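Local atomic coordinates of succinoglycan biosynthesis protein (Bacillus cereus ATCC 14579, PDB entry 2QGM), a protein that is of unproven activity but belongs to the erythromycin esterase family and, going by its name, may act in succinoglycan biosynthesis. Residues 376-381 with 386-391; 90-95 with 434-439; 196-201 with 234-239; 180-185 with 257-262. All blocks are in the same frame, centred on the assembly; numbering follows the deposited sequence.

Contact 1: 376-381 with 386-391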
loop_
_atom_site.group_PDB
_atom_site.type_symbol
_atom_site.label_atom_id
_atom_site.label_comp_id
_atom_site.label_asym_id
_atom_site.label_seq_id
_atom_site.Cartn_x
_atom_site.Cartn_y
_atom_site.Cartn_z
ATOM N N TYR A 376 18.632 2.261 13.943
ATOM C CA TYR A 376 20.012 1.937 14.236
ATOM C C TYR A 376 20.147 0.917 15.350
ATOM O O TYR A 376 21.091 0.131 15.359
ATOM C CB TYR A 376 20.801 3.218 14.506
ATOM C CG TYR A 376 21.423 3.716 13.219
ATOM C CD1 TYR A 376 22.625 3.180 12.762
ATOM C CD2 TYR A 376 20.755 4.622 12.396
ATOM C CE1 TYR A 376 23.145 3.519 11.515
ATOM C CE2 TYR A 376 21.264 4.970 11.145
ATOM C CZ TYR A 376 22.458 4.410 10.710
ATOM O OH TYR A 376 22.948 4.705 9.461
ATOM N N THR A 377 19.190 0.906 16.271
ATOM C CA THR A 377 19.220 -0.067 17.358
ATOM C C THR A 377 18.939 -1.444 16.758
ATOM O O THR A 377 19.542 -2.442 17.147
ATOM C CB THR A 377 18.155 0.244 18.439
ATOM O OG1 THR A 377 18.438 1.511 19.048
ATOM C CG2 THR A 377 18.157 -0.833 19.512
ATOM N N LEU A 378 18.024 -1.490 15.793
ATOM C CA LEU A 378 17.681 -2.747 15.138
ATOM C C LEU A 378 18.887 -3.283 14.371
ATOM O O LEU A 378 19.067 -4.498 14.242
ATOM C CB LEU A 378 16.504 -2.543 14.178
ATOM C CG LEU A 378 15.118 -2.322 14.798
ATOM C CD1 LEU A 378 14.116 -1.956 13.695
ATOM C CD2 LEU A 378 14.673 -3.584 15.527
ATOM N N GLY A 379 19.711 -2.366 13.866
ATOM C CA GLY A 379 20.892 -2.754 13.115
ATOM C C GLY A 379 21.940 -3.417 13.988
ATOM O O GLY A 379 22.799 -4.146 13.491
ATOM N N LYS A 380 21.858 -3.165 15.292
ATOM C CA LYS A 380 22.794 -3.724 16.269
ATOM C C LYS A 380 22.511 -5.200 16.533
ATOM O O LYS A 380 23.420 -5.967 16.859
ATOM C CB LYS A 380 22.702 -2.951 17.589
ATOM C CG LYS A 380 23.147 -1.496 17.493
ATOM C CD LYS A 380 24.640 -1.366 17.234
ATOM C CE LYS A 380 25.061 0.098 17.206
ATOM N NZ LYS A 380 26.506 0.286 16.901
ATOM N N VAL A 381 21.246 -5.587 16.401
ATOM C CA VAL A 381 20.838 -6.966 16.614
ATOM C C VAL A 381 21.639 -7.866 15.686
ATOM O O VAL A 381 21.742 -7.594 14.488
ATOM C CB VAL A 381 19.348 -7.132 16.318
ATOM C CG1 VAL A 381 18.947 -8.586 16.475
ATOM C CG2 VAL A 381 18.549 -6.241 17.259
ATOM N N PHE A 386 15.155 -9.965 10.181
ATOM C CA PHE A 386 14.318 -10.636 11.147
ATOM C C PHE A 386 12.931 -10.028 11.303
ATOM O O PHE A 386 12.683 -8.892 10.888
ATOM C CB PHE A 386 15.000 -10.660 12.518
ATOM C CG PHE A 386 15.363 -9.304 13.049
ATOM C CD1 PHE A 386 16.560 -8.692 12.671
ATOM C CD2 PHE A 386 14.525 -8.648 13.951
ATOM C CE1 PHE A 386 16.924 -7.448 13.186
ATOM C CE2 PHE A 386 14.876 -7.400 14.473
ATOM C CZ PHE A 386 16.080 -6.798 14.091
ATOM N N LEU A 387 12.028 -10.814 11.882
ATOM C CA LEU A 387 10.669 -10.380 12.153
ATOM C C LEU A 387 10.634 -10.094 13.635
ATOM O O LEU A 387 11.312 -10.763 14.413
ATOM C CB LEU A 387 9.660 -11.495 11.876
ATOM C CG LEU A 387 9.529 -12.013 10.451
ATOM C CD1 LEU A 387 8.756 -13.319 10.451
ATOM C CD2 LEU A 387 8.829 -10.971 9.613
ATOM N N LEU A 388 9.839 -9.108 14.026
ATOM C CA LEU A 388 9.701 -8.767 15.431
ATOM C C LEU A 388 8.233 -8.446 15.701
ATOM O O LEU A 388 7.680 -7.526 15.102
ATOM C CB LEU A 388 10.581 -7.559 15.774
ATOM C CG LEU A 388 10.656 -7.237 17.264
ATOM C CD1 LEU A 388 11.316 -8.420 17.956
ATOM C CD2 LEU A 388 11.442 -5.949 17.526
ATOM N N ASP A 389 7.597 -9.218 16.582
ATOM C CA ASP A 389 6.188 -8.984 16.937
ATOM C C ASP A 389 6.205 -8.027 18.125
ATOM O O ASP A 389 6.422 -8.440 19.260
ATOM C CB ASP A 389 5.496 -10.301 17.337
ATOM C CG ASP A 389 3.984 -10.141 17.552
ATOM O OD1 ASP A 389 3.521 -9.008 17.801
ATOM O OD2 ASP A 389 3.267 -11.159 17.478
ATOM N N ASN A 390 5.971 -6.746 17.866
ATOM C CA ASN A 390 6.025 -5.747 18.928
ATOM C C ASN A 390 4.916 -5.869 19.972
ATOM O O ASN A 390 5.069 -5.393 21.097
ATOM C CB ASN A 390 6.016 -4.324 18.336
ATOM C CG ASN A 390 7.098 -4.105 17.282
ATOM O OD1 ASN A 390 8.246 -4.514 17.453
ATOM N ND2 ASN A 390 6.734 -3.434 16.194
ATOM N N ARG A 391 3.814 -6.516 19.609
ATOM C CA ARG A 391 2.679 -6.670 20.515
ATOM C C ARG A 391 2.913 -7.583 21.712
ATOM O O ARG A 391 2.322 -7.372 22.768
ATOM C CB ARG A 391 1.468 -7.207 19.755
ATOM C CG ARG A 391 1.122 -6.435 18.506
ATOM C CD ARG A 391 0.103 -7.205 17.694
ATOM N NE ARG A 391 0.652 -8.486 17.280
ATOM C CZ ARG A 391 -0.014 -9.403 16.591
ATOM N NH1 ARG A 391 -1.273 -9.184 16.230
ATOM N NH2 ARG A 391 0.584 -10.544 16.260
#

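Contact 2: 90-95 with 434-439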
loop_
_atom_site.group_PDB
_atom_site.type_symbol
_atom_site.label_atom_id
_atom_site.label_comp_id
_atom_site.label_asym_id
_atom_site.label_seq_id
_atom_site.Cartn_x
_atom_site.Cartn_y
_atom_site.Cartn_z
ATOM N N PHE A 90 11.447 -4.488 -1.491
ATOM C CA PHE A 90 10.452 -4.903 -2.475
ATOM C C PHE A 90 10.465 -6.428 -2.655
ATOM O O PHE A 90 9.410 -7.069 -2.688
ATOM C CB PHE A 90 10.695 -4.256 -3.849
ATOM C CG PHE A 90 10.393 -2.780 -3.902
ATOM C CD1 PHE A 90 9.361 -2.234 -3.145
ATOM C CD2 PHE A 90 11.114 -1.942 -4.749
ATOM C CE1 PHE A 90 9.051 -0.879 -3.231
ATOM C CE2 PHE A 90 10.813 -0.585 -4.843
ATOM C CZ PHE A 90 9.777 -0.052 -4.081
ATOM N N THR A 91 11.654 -7.011 -2.780
ATOM C CA THR A 91 11.763 -8.452 -2.974
ATOM C C THR A 91 11.294 -9.229 -1.745
ATOM O O THR A 91 10.632 -10.255 -1.881
ATOM C CB THR A 91 13.208 -8.852 -3.331
ATOM O OG1 THR A 91 13.563 -8.250 -4.581
ATOM C CG2 THR A 91 13.328 -10.367 -3.461
HETATM N N MSE A 92 11.626 -8.745 -0.552
HETATM C CA MSE A 92 11.193 -9.431 0.662
HETATM C C MSE A 92 9.672 -9.345 0.784
HETATM O O MSE A 92 9.031 -10.268 1.274
HETATM C CB MSE A 92 11.859 -8.826 1.901
HETATM C CG MSE A 92 11.405 -9.414 3.249
HETATM SE SE MSE A 92 11.924 -11.276 3.474
HETATM C CE MSE A 92 10.224 -12.141 3.314
ATOM N N LYS A 93 9.088 -8.237 0.341
ATOM C CA LYS A 93 7.644 -8.094 0.391
ATOM C C LYS A 93 6.993 -9.079 -0.572
ATOM O O LYS A 93 5.924 -9.602 -0.301
ATOM C CB LYS A 93 7.225 -6.659 0.066
ATOM C CG LYS A 93 7.480 -5.704 1.216
ATOM C CD LYS A 93 7.061 -4.277 0.918
ATOM C CE LYS A 93 5.562 -4.153 0.784
ATOM N NZ LYS A 93 5.194 -2.733 0.553
ATOM N N PHE A 94 7.646 -9.319 -1.701
ATOM C CA PHE A 94 7.162 -10.280 -2.683
ATOM C C PHE A 94 7.192 -11.666 -2.014
ATOM O O PHE A 94 6.240 -12.437 -2.130
ATOM C CB PHE A 94 8.078 -10.195 -3.916
ATOM C CG PHE A 94 7.873 -11.271 -4.954
ATOM C CD1 PHE A 94 6.740 -12.087 -4.971
ATOM C CD2 PHE A 94 8.843 -11.449 -5.946
ATOM C CE1 PHE A 94 6.586 -13.068 -5.962
ATOM C CE2 PHE A 94 8.695 -12.419 -6.933
ATOM C CZ PHE A 94 7.563 -13.236 -6.949
ATOM N N ARG A 95 8.272 -11.975 -1.295
ATOM C CA ARG A 95 8.351 -13.266 -0.618
ATOM C C ARG A 95 7.197 -13.379 0.381
ATOM O O ARG A 95 6.520 -14.403 0.445
ATOM C CB ARG A 95 9.704 -13.421 0.094
ATOM C CG ARG A 95 9.878 -14.710 0.878
ATOM C CD ARG A 95 11.325 -14.864 1.344
ATOM N NE ARG A 95 11.486 -15.914 2.347
ATOM C CZ ARG A 95 11.420 -17.217 2.095
ATOM N NH1 ARG A 95 11.202 -17.653 0.859
ATOM N NH2 ARG A 95 11.558 -18.090 3.086
ATOM N N PHE A 434 9.480 -6.108 9.891
ATOM C CA PHE A 434 10.471 -6.993 9.295
ATOM C C PHE A 434 11.638 -6.069 9.014
ATOM O O PHE A 434 11.519 -5.071 8.297
ATOM C CB PHE A 434 9.970 -7.726 8.028
ATOM C CG PHE A 434 9.636 -6.836 6.852
ATOM C CD1 PHE A 434 10.542 -6.660 5.803
ATOM C CD2 PHE A 434 8.385 -6.235 6.762
ATOM C CE1 PHE A 434 10.199 -5.901 4.677
ATOM C CE2 PHE A 434 8.037 -5.476 5.645
ATOM C CZ PHE A 434 8.940 -5.309 4.601
ATOM N N HIS A 435 12.762 -6.384 9.643
ATOM C CA HIS A 435 13.956 -5.579 9.505
ATOM C C HIS A 435 14.958 -6.178 8.532
ATOM O O HIS A 435 15.162 -7.394 8.501
ATOM C CB HIS A 435 14.626 -5.407 10.876
ATOM C CG HIS A 435 15.754 -4.428 10.878
ATOM N ND1 HIS A 435 15.562 -3.069 10.739
ATOM C CD2 HIS A 435 17.095 -4.607 10.972
ATOM C CE1 HIS A 435 16.731 -2.457 10.745
ATOM N NE2 HIS A 435 17.679 -3.370 10.884
ATOM N N ILE A 436 15.543 -5.308 7.712
ATOM C CA ILE A 436 16.583 -5.684 6.758
ATOM C C ILE A 436 17.683 -4.658 7.015
ATOM O O ILE A 436 17.598 -3.516 6.566
ATOM C CB ILE A 436 16.122 -5.567 5.280
ATOM C CG1 ILE A 436 14.939 -6.501 5.023
ATOM C CG2 ILE A 436 17.294 -5.909 4.347
ATOM C CD1 ILE A 436 14.445 -6.507 3.582
ATOM N N ARG A 437 18.712 -5.058 7.756
ATOM C CA ARG A 437 19.792 -4.139 8.103
ATOM C C ARG A 437 20.336 -3.331 6.926
ATOM O O ARG A 437 20.247 -2.105 6.912
ATOM C CB ARG A 437 20.940 -4.902 8.764
ATOM C CG ARG A 437 22.038 -4.009 9.302
ATOM C CD ARG A 437 23.227 -4.843 9.739
ATOM N NE ARG A 437 22.891 -5.749 10.833
ATOM C CZ ARG A 437 23.637 -6.788 11.190
ATOM N NH1 ARG A 437 24.757 -7.054 10.531
ATOM N NH2 ARG A 437 23.272 -7.552 12.211
ATOM N N LYS A 438 20.913 -4.013 5.945
ATOM C CA LYS A 438 21.468 -3.318 4.793
ATOM C C LYS A 438 20.609 -3.456 3.547
ATOM O O LYS A 438 20.185 -4.555 3.177
ATOM C CB LYS A 438 22.891 -3.815 4.491
ATOM C CG LYS A 438 23.921 -3.473 5.560
ATOM C CD LYS A 438 25.340 -3.848 5.130
ATOM C CE LYS A 438 26.365 -3.466 6.195
ATOM N NZ LYS A 438 27.772 -3.711 5.743
ATOM N N THR A 439 20.341 -2.325 2.907
ATOM C CA THR A 439 19.547 -2.320 1.688
ATOM C C THR A 439 20.250 -1.549 0.573
ATOM O O THR A 439 21.197 -0.799 0.820
ATOM C CB THR A 439 18.142 -1.736 1.951
ATOM O OG1 THR A 439 18.250 -0.538 2.726
ATOM C CG2 THR A 439 17.294 -2.747 2.715
#

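Contact 3: 196-201 with 234-239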
loop_
_atom_site.group_PDB
_atom_site.type_symbol
_atom_site.label_atom_id
_atom_site.label_comp_id
_atom_site.label_asym_id
_atom_site.label_seq_id
_atom_site.Cartn_x
_atom_site.Cartn_y
_atom_site.Cartn_z
ATOM N N ALA A 196 -26.798 7.535 -22.897
ATOM C CA ALA A 196 -26.805 8.958 -23.209
ATOM C C ALA A 196 -26.477 9.792 -21.980
ATOM O O ALA A 196 -25.607 10.660 -22.020
ATOM C CB ALA A 196 -28.171 9.363 -23.761
ATOM N N GLU A 197 -27.182 9.522 -20.887
ATOM C CA GLU A 197 -26.983 10.266 -19.656
ATOM C C GLU A 197 -25.602 10.055 -19.049
ATOM O O GLU A 197 -24.973 11.006 -18.588
ATOM C CB GLU A 197 -28.066 9.894 -18.640
ATOM C CG GLU A 197 -27.900 10.550 -17.280
ATOM C CD GLU A 197 -29.138 10.409 -16.416
ATOM O OE1 GLU A 197 -29.892 9.434 -16.615
ATOM O OE2 GLU A 197 -29.353 11.265 -15.531
ATOM N N VAL A 198 -25.128 8.814 -19.046
ATOM C CA VAL A 198 -23.820 8.535 -18.475
ATOM C C VAL A 198 -22.704 9.237 -19.246
ATOM O O VAL A 198 -21.853 9.894 -18.651
ATOM C CB VAL A 198 -23.532 7.018 -18.429
ATOM C CG1 VAL A 198 -22.137 6.766 -17.864
ATOM C CG2 VAL A 198 -24.575 6.321 -17.567
ATOM N N GLU A 199 -22.711 9.102 -20.568
ATOM C CA GLU A 199 -21.684 9.730 -21.394
ATOM C C GLU A 199 -21.690 11.245 -21.237
ATOM O O GLU A 199 -20.639 11.886 -21.240
ATOM C CB GLU A 199 -21.876 9.351 -22.861
ATOM C CG GLU A 199 -21.585 7.883 -23.124
ATOM C CD GLU A 199 -21.588 7.550 -24.595
ATOM O OE1 GLU A 199 -22.678 7.579 -25.216
ATOM O OE2 GLU A 199 -20.499 7.247 -25.128
ATOM N N GLU A 200 -22.882 11.813 -21.094
ATOM C CA GLU A 200 -23.018 13.252 -20.919
ATOM C C GLU A 200 -22.370 13.674 -19.603
ATOM O O GLU A 200 -21.647 14.667 -19.547
ATOM C CB GLU A 200 -24.493 13.652 -20.910
ATOM C CG GLU A 200 -24.720 15.127 -20.637
ATOM C CD GLU A 200 -24.223 16.009 -21.764
ATOM O OE1 GLU A 200 -24.821 15.960 -22.858
ATOM O OE2 GLU A 200 -23.223 16.732 -21.561
ATOM N N ASN A 201 -22.622 12.917 -18.541
ATOM C CA ASN A 201 -22.055 13.250 -17.241
ATOM C C ASN A 201 -20.544 13.113 -17.142
ATOM O O ASN A 201 -19.924 13.783 -16.322
ATOM C CB ASN A 201 -22.700 12.409 -16.138
ATOM C CG ASN A 201 -24.070 12.917 -15.753
ATOM O OD1 ASN A 201 -25.091 12.411 -16.219
ATOM N ND2 ASN A 201 -24.098 13.941 -14.911
ATOM N N ALA A 234 -22.854 7.207 -10.351
ATOM C CA ALA A 234 -22.664 6.163 -9.346
ATOM C C ALA A 234 -24.032 5.723 -8.837
ATOM O O ALA A 234 -24.271 4.536 -8.638
ATOM C CB ALA A 234 -21.801 6.674 -8.189
ATOM N N ARG A 235 -24.928 6.686 -8.633
ATOM C CA ARG A 235 -26.275 6.387 -8.162
ATOM C C ARG A 235 -26.976 5.472 -9.157
ATOM O O ARG A 235 -27.581 4.466 -8.784
ATOM C CB ARG A 235 -27.088 7.676 -8.019
ATOM C CG ARG A 235 -26.616 8.609 -6.916
ATOM C CD ARG A 235 -26.998 8.078 -5.539
ATOM N NE ARG A 235 -26.622 9.003 -4.473
ATOM C CZ ARG A 235 -26.873 8.804 -3.183
ATOM N NH1 ARG A 235 -27.507 7.708 -2.789
ATOM N NH2 ARG A 235 -26.489 9.703 -2.283
ATOM N N LEU A 236 -26.878 5.837 -10.429
ATOM C CA LEU A 236 -27.505 5.090 -11.515
ATOM C C LEU A 236 -27.053 3.637 -11.583
ATOM O O LEU A 236 -27.769 2.783 -12.100
ATOM C CB LEU A 236 -27.194 5.774 -12.850
ATOM C CG LEU A 236 -27.758 7.178 -13.078
ATOM C CD1 LEU A 236 -27.044 7.817 -14.255
ATOM C CD2 LEU A 236 -29.259 7.109 -13.324
ATOM N N LEU A 237 -25.872 3.355 -11.050
ATOM C CA LEU A 237 -25.345 2.004 -11.088
ATOM C C LEU A 237 -25.291 1.310 -9.735
ATOM O O LEU A 237 -24.700 0.240 -9.610
ATOM C CB LEU A 237 -23.948 2.020 -11.711
ATOM C CG LEU A 237 -23.861 2.600 -13.126
ATOM C CD1 LEU A 237 -22.407 2.681 -13.539
ATOM C CD2 LEU A 237 -24.654 1.734 -14.100
ATOM N N LYS A 238 -25.912 1.900 -8.723
ATOM C CA LYS A 238 -25.877 1.299 -7.399
ATOM C C LYS A 238 -26.788 0.079 -7.322
ATOM O O LYS A 238 -26.652 -0.749 -6.420
ATOM C CB LYS A 238 -26.289 2.326 -6.335
ATOM C CG LYS A 238 -26.004 1.879 -4.902
ATOM C CD LYS A 238 -26.224 3.012 -3.905
ATOM C CE LYS A 238 -25.774 2.614 -2.505
ATOM N NZ LYS A 238 -25.920 3.728 -1.521
ATOM N N ASP A 239 -27.678 -0.047 -8.301
ATOM C CA ASP A 239 -28.647 -1.134 -8.333
ATOM C C ASP A 239 -29.513 -0.946 -7.107
ATOM O O ASP A 239 -29.541 -1.763 -6.183
ATOM C CB ASP A 239 -27.947 -2.493 -8.339
ATOM C CG ASP A 239 -27.716 -3.007 -9.745
ATOM O OD1 ASP A 239 -27.555 -2.168 -10.650
ATOM O OD2 ASP A 239 -27.699 -4.240 -9.943
#

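Contact 4: 180-185 with 257-262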
loop_
_atom_site.group_PDB
_atom_site.type_symbol
_atom_site.label_atom_id
_atom_site.label_comp_id
_atom_site.label_asym_id
_atom_site.label_seq_id
_atom_site.Cartn_x
_atom_site.Cartn_y
_atom_site.Cartn_z
ATOM N N PHE A 180 -13.103 5.418 -17.166
ATOM C CA PHE A 180 -14.371 5.912 -17.681
ATOM C C PHE A 180 -14.982 4.909 -18.653
ATOM O O PHE A 180 -16.197 4.690 -18.658
ATOM C CB PHE A 180 -14.156 7.257 -18.363
ATOM C CG PHE A 180 -13.844 8.361 -17.402
ATOM C CD1 PHE A 180 -14.859 8.967 -16.663
ATOM C CD2 PHE A 180 -12.529 8.778 -17.209
ATOM C CE1 PHE A 180 -14.568 9.971 -15.746
ATOM C CE2 PHE A 180 -12.229 9.781 -16.292
ATOM C CZ PHE A 180 -13.249 10.382 -15.556
ATOM N N ASN A 181 -14.134 4.299 -19.475
ATOM C CA ASN A 181 -14.581 3.304 -20.445
ATOM C C ASN A 181 -15.075 2.029 -19.766
ATOM O O ASN A 181 -15.979 1.365 -20.265
ATOM C CB ASN A 181 -13.447 2.980 -21.422
ATOM C CG ASN A 181 -13.398 3.938 -22.597
ATOM O OD1 ASN A 181 -13.643 5.131 -22.447
ATOM N ND2 ASN A 181 -13.075 3.414 -23.776
ATOM N N LYS A 182 -14.489 1.689 -18.625
ATOM C CA LYS A 182 -14.916 0.500 -17.904
ATOM C C LYS A 182 -16.406 0.653 -17.594
ATOM O O LYS A 182 -17.200 -0.276 -17.789
ATOM C CB LYS A 182 -14.133 0.360 -16.598
ATOM C CG LYS A 182 -14.313 -0.986 -15.922
ATOM C CD LYS A 182 -13.532 -2.053 -16.675
ATOM C CE LYS A 182 -13.656 -3.412 -16.013
ATOM N NZ LYS A 182 -12.887 -4.448 -16.761
ATOM N N VAL A 183 -16.776 1.843 -17.125
ATOM C CA VAL A 183 -18.162 2.161 -16.772
ATOM C C VAL A 183 -19.032 2.283 -18.014
ATOM O O VAL A 183 -20.074 1.641 -18.119
ATOM C CB VAL A 183 -18.277 3.507 -16.005
ATOM C CG1 VAL A 183 -19.738 3.766 -15.643
ATOM C CG2 VAL A 183 -17.416 3.486 -14.749
ATOM N N ILE A 184 -18.601 3.123 -18.949
ATOM C CA ILE A 184 -19.346 3.350 -20.182
ATOM C C ILE A 184 -19.634 2.058 -20.946
ATOM O O ILE A 184 -20.761 1.834 -21.395
ATOM C CB ILE A 184 -18.586 4.306 -21.136
ATOM C CG1 ILE A 184 -18.408 5.679 -20.489
ATOM C CG2 ILE A 184 -19.363 4.457 -22.442
ATOM C CD1 ILE A 184 -19.702 6.423 -20.249
ATOM N N ASP A 185 -18.609 1.227 -21.108
ATOM C CA ASP A 185 -18.757 -0.036 -21.822
ATOM C C ASP A 185 -19.836 -0.894 -21.186
ATOM O O ASP A 185 -20.666 -1.477 -21.882
ATOM C CB ASP A 185 -17.436 -0.804 -21.835
ATOM C CG ASP A 185 -16.396 -0.158 -22.719
ATOM O OD1 ASP A 185 -16.758 0.766 -23.475
ATOM O OD2 ASP A 185 -15.226 -0.576 -22.670
ATOM N N LYS A 257 -19.482 -0.721 -11.274
ATOM C CA LYS A 257 -20.020 0.016 -10.136
ATOM C C LYS A 257 -18.877 0.581 -9.289
ATOM O O LYS A 257 -18.901 1.746 -8.883
ATOM C CB LYS A 257 -20.888 -0.904 -9.266
ATOM C CG LYS A 257 -21.367 -0.266 -7.962
ATOM C CD LYS A 257 -22.203 -1.243 -7.121
ATOM C CE LYS A 257 -22.747 -0.551 -5.873
ATOM N NZ LYS A 257 -23.616 -1.438 -5.037
ATOM N N ALA A 258 -17.870 -0.249 -9.036
ATOM C CA ALA A 258 -16.723 0.153 -8.224
ATOM C C ALA A 258 -15.959 1.303 -8.854
ATOM O O ALA A 258 -15.515 2.213 -8.155
ATOM C CB ALA A 258 -15.790 -1.032 -8.009
ATOM N N THR A 259 -15.797 1.251 -10.173
ATOM C CA THR A 259 -15.096 2.305 -10.891
ATOM C C THR A 259 -15.898 3.603 -10.840
ATOM O O THR A 259 -15.334 4.677 -10.633
ATOM C CB THR A 259 -14.859 1.906 -12.354
ATOM O OG1 THR A 259 -14.109 0.685 -12.388
ATOM C CG2 THR A 259 -14.080 2.992 -13.085
ATOM N N ALA A 260 -17.211 3.515 -11.032
ATOM C CA ALA A 260 -18.045 4.718 -10.979
ATOM C C ALA A 260 -17.905 5.358 -9.599
ATOM O O ALA A 260 -17.899 6.587 -9.462
ATOM C CB ALA A 260 -19.502 4.373 -11.249
ATOM N N SER A 261 -17.792 4.515 -8.578
ATOM C CA SER A 261 -17.617 4.995 -7.217
ATOM C C SER A 261 -16.236 5.621 -7.044
ATOM O O SER A 261 -16.085 6.583 -6.297
ATOM C CB SER A 261 -17.807 3.848 -6.208
ATOM O OG SER A 261 -19.177 3.561 -5.995
ATOM N N ALA A 262 -15.226 5.085 -7.728
ATOM C CA ALA A 262 -13.877 5.635 -7.616
ATOM C C ALA A 262 -13.838 7.020 -8.253
ATOM O O ALA A 262 -13.116 7.913 -7.805
ATOM C CB ALA A 262 -12.872 4.708 -8.292
#

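Contact 1: 376-381 with 386-391
F386 is the residue the contact turns on: its ring reaches from strand 385-389 to the end of helix 374-380, meeting L378 and, just beyond the helix, V381. The ring presents its far end, CZ, to the helix. There CD2 of L378 packs on CZ at 3.8 Å, the two side chains crossing obliquely, while V381 sits with CG1 over one face of the ring and its CB 4.0 Å from CZ. The carbonyl O of L378 lies at the ring edge, in its plane, also 3.8 Å from CZ, so the weakly positive C-H rim rather than the pi cloud faces the oxygen. F386 holds this pose with CG between its own backbone N and carbonyl carbon (chi1 57°). Helix and strand are consecutive elements of the chain, a helix running through a short loop into a strand of the mixed central sheet, and the helix end lies against one surface of that sheet. Next door, strand 432-439 pairs with the F386 strand through backbone bonds, and H435 brings its imidazole against the phenyl ring at about 45°. L378 also touches I433 and H435 there. Further along the strand, L388 meets L378 more loosely, its CD2 4.5 Å from CD2 of L378, while I45 of helix 37-48 packs against L388 as well.

Contact 2: 90-95 with 434-439
M92, a selenomethionine, and F434 lie side by side and antiparallel, one side chain coming from helix 87-104 and the other from strand 432-439. CG of M92 lies 3.9 Å from CD1 of F434 and approaches the ring obliquely. M92 sends CG anti to its backbone N (chi1 176°), toward the strand, and then bends at chi2 and chi3, which carries the selenium end away from it. K93 crosses F434 at about a right angle, so that its CG meets the ring end at CZ, 3.7 Å off and again oblique. The third point of touch is I436, two residues along the strand and on the same surface of the sheet as F434; its CD1 stands 3.9 Å from CB of M92. Helix and strand run at 144° to each other, their axes 10.6 Å apart: a helix packed on the face of the mixed beta-sheet at the centre of this alpha/beta fold, roughly antiparallel to this strand. Beyond its apolar stem K93 bends at chi3, and its ammonium makes a salt bridge with E81, a hydrogen bond to L79 O and a cation-pi contact with W304. The lysine thus works in two parts: methylene carbon packs on the phenyl ring, while the buried charge is met by a carboxylate, a carbonyl and an indole.

Contact 3: 196-201 with 234-239
The backbones of 196-201 and 234-239 stay well apart, the nearest CA pair being V198 and L236 at 8.6 Å, and side chains bridge the interval. This is helix-to-helix packing in the helical part of the fold: helix 195-203 lies beside the C-terminal end of helix 220-236, where L237 is the first residue to leave helical geometry. L236 is the central side chain. Its CG stands anti to the carbonyl carbon (chi1 -65°), and the branch beyond points CD1 at the first helix between E197 and V198. Of these two, V198 offers an ordinary apolar touch, CG2 to CD1 of L236 at 4.4 Å, and is itself buried, packing also on V233 of helix 220-236 and on I184 of helix 177-190. E197, partly exposed, contributes differently. Extended beyond CG, it runs slantwise past L236, bringing its carboxylate end against the leucine methyls. Here the acid makes van der Waals contact with carbon, and the side chain also touches R232, one turn before L236. L237 packs on V183, V187 and A260, and its O accepts a hydrogen bond from the hydroxyl of Y253. At the E197 end, OE1 sits near both branches of the leucine, 4.0 Å from CD1 of L236 and 4.1 Å from CD2 of L236.

Contact 4: 180-185 with 257-262
V183 has CG1 anti to its backbone N (chi1 -179°), which leaves CG2 beside that N and aimed at T259 and A260; T259 in turn sets its methyl CG2 anti to its own N and its hydroxyl anti to the carbonyl carbon (chi1 -58°). The setting is a helix-helix interface, helix 177-190 against helix 253-269, whose local axes pass 8.6 Å apart at a signed crossing angle of -132°. V183 and A260 hold the nearest CA atoms, 6.3 Å from each other, and the small alanine lets the valine come close to the opposite backbone: CG2 of V183 is 3.7 Å from the backbone N of A260. The valine and threonine side chains point in opposing senses as they pass, methyl against methyl, CG2 of V183 lying 3.8 Å from CG2 of T259. Y202 of helix 195-203 packs on both V183 and A260, and L237 touches V183 too, so a third helix and the loop after helix 220-236 join this core. The buried hydroxyl of T259 has partners of its own, hydrogen-bonding with W255 O one turn earlier and with the indole NE1 of W115. K182 runs past T259, bent at chi2 so that its amine leads off; where the two cross, nearly at right angles, CG of K182 approaches OG1 of T259 to 3.9 Å.

The four contacts form two pairs on opposite sides of the chain's centre. Contacts 1 and 2 share the mixed sheet, with centres 13 Å apart: their strands are neighbours, F386 O lies 2.8 Å from H435 N, and V381 O takes a hydrogen bond from R437 NH2 at 2.7 Å. Contacts 3 and 4 belong to the helical part, centres 9 Å apart; their helices pack directly against one another, CD1 of L237 lying 3.6 Å from CG1 of V183. Between the pairs contacts 2 and 4 come nearest, about 21 Å between closest atoms, whereas contacts 1 and 3 have centres 51 Å apart. In sequence, all three other contacts fall between the two segments of contact 2, with contact 3 inside contact 4.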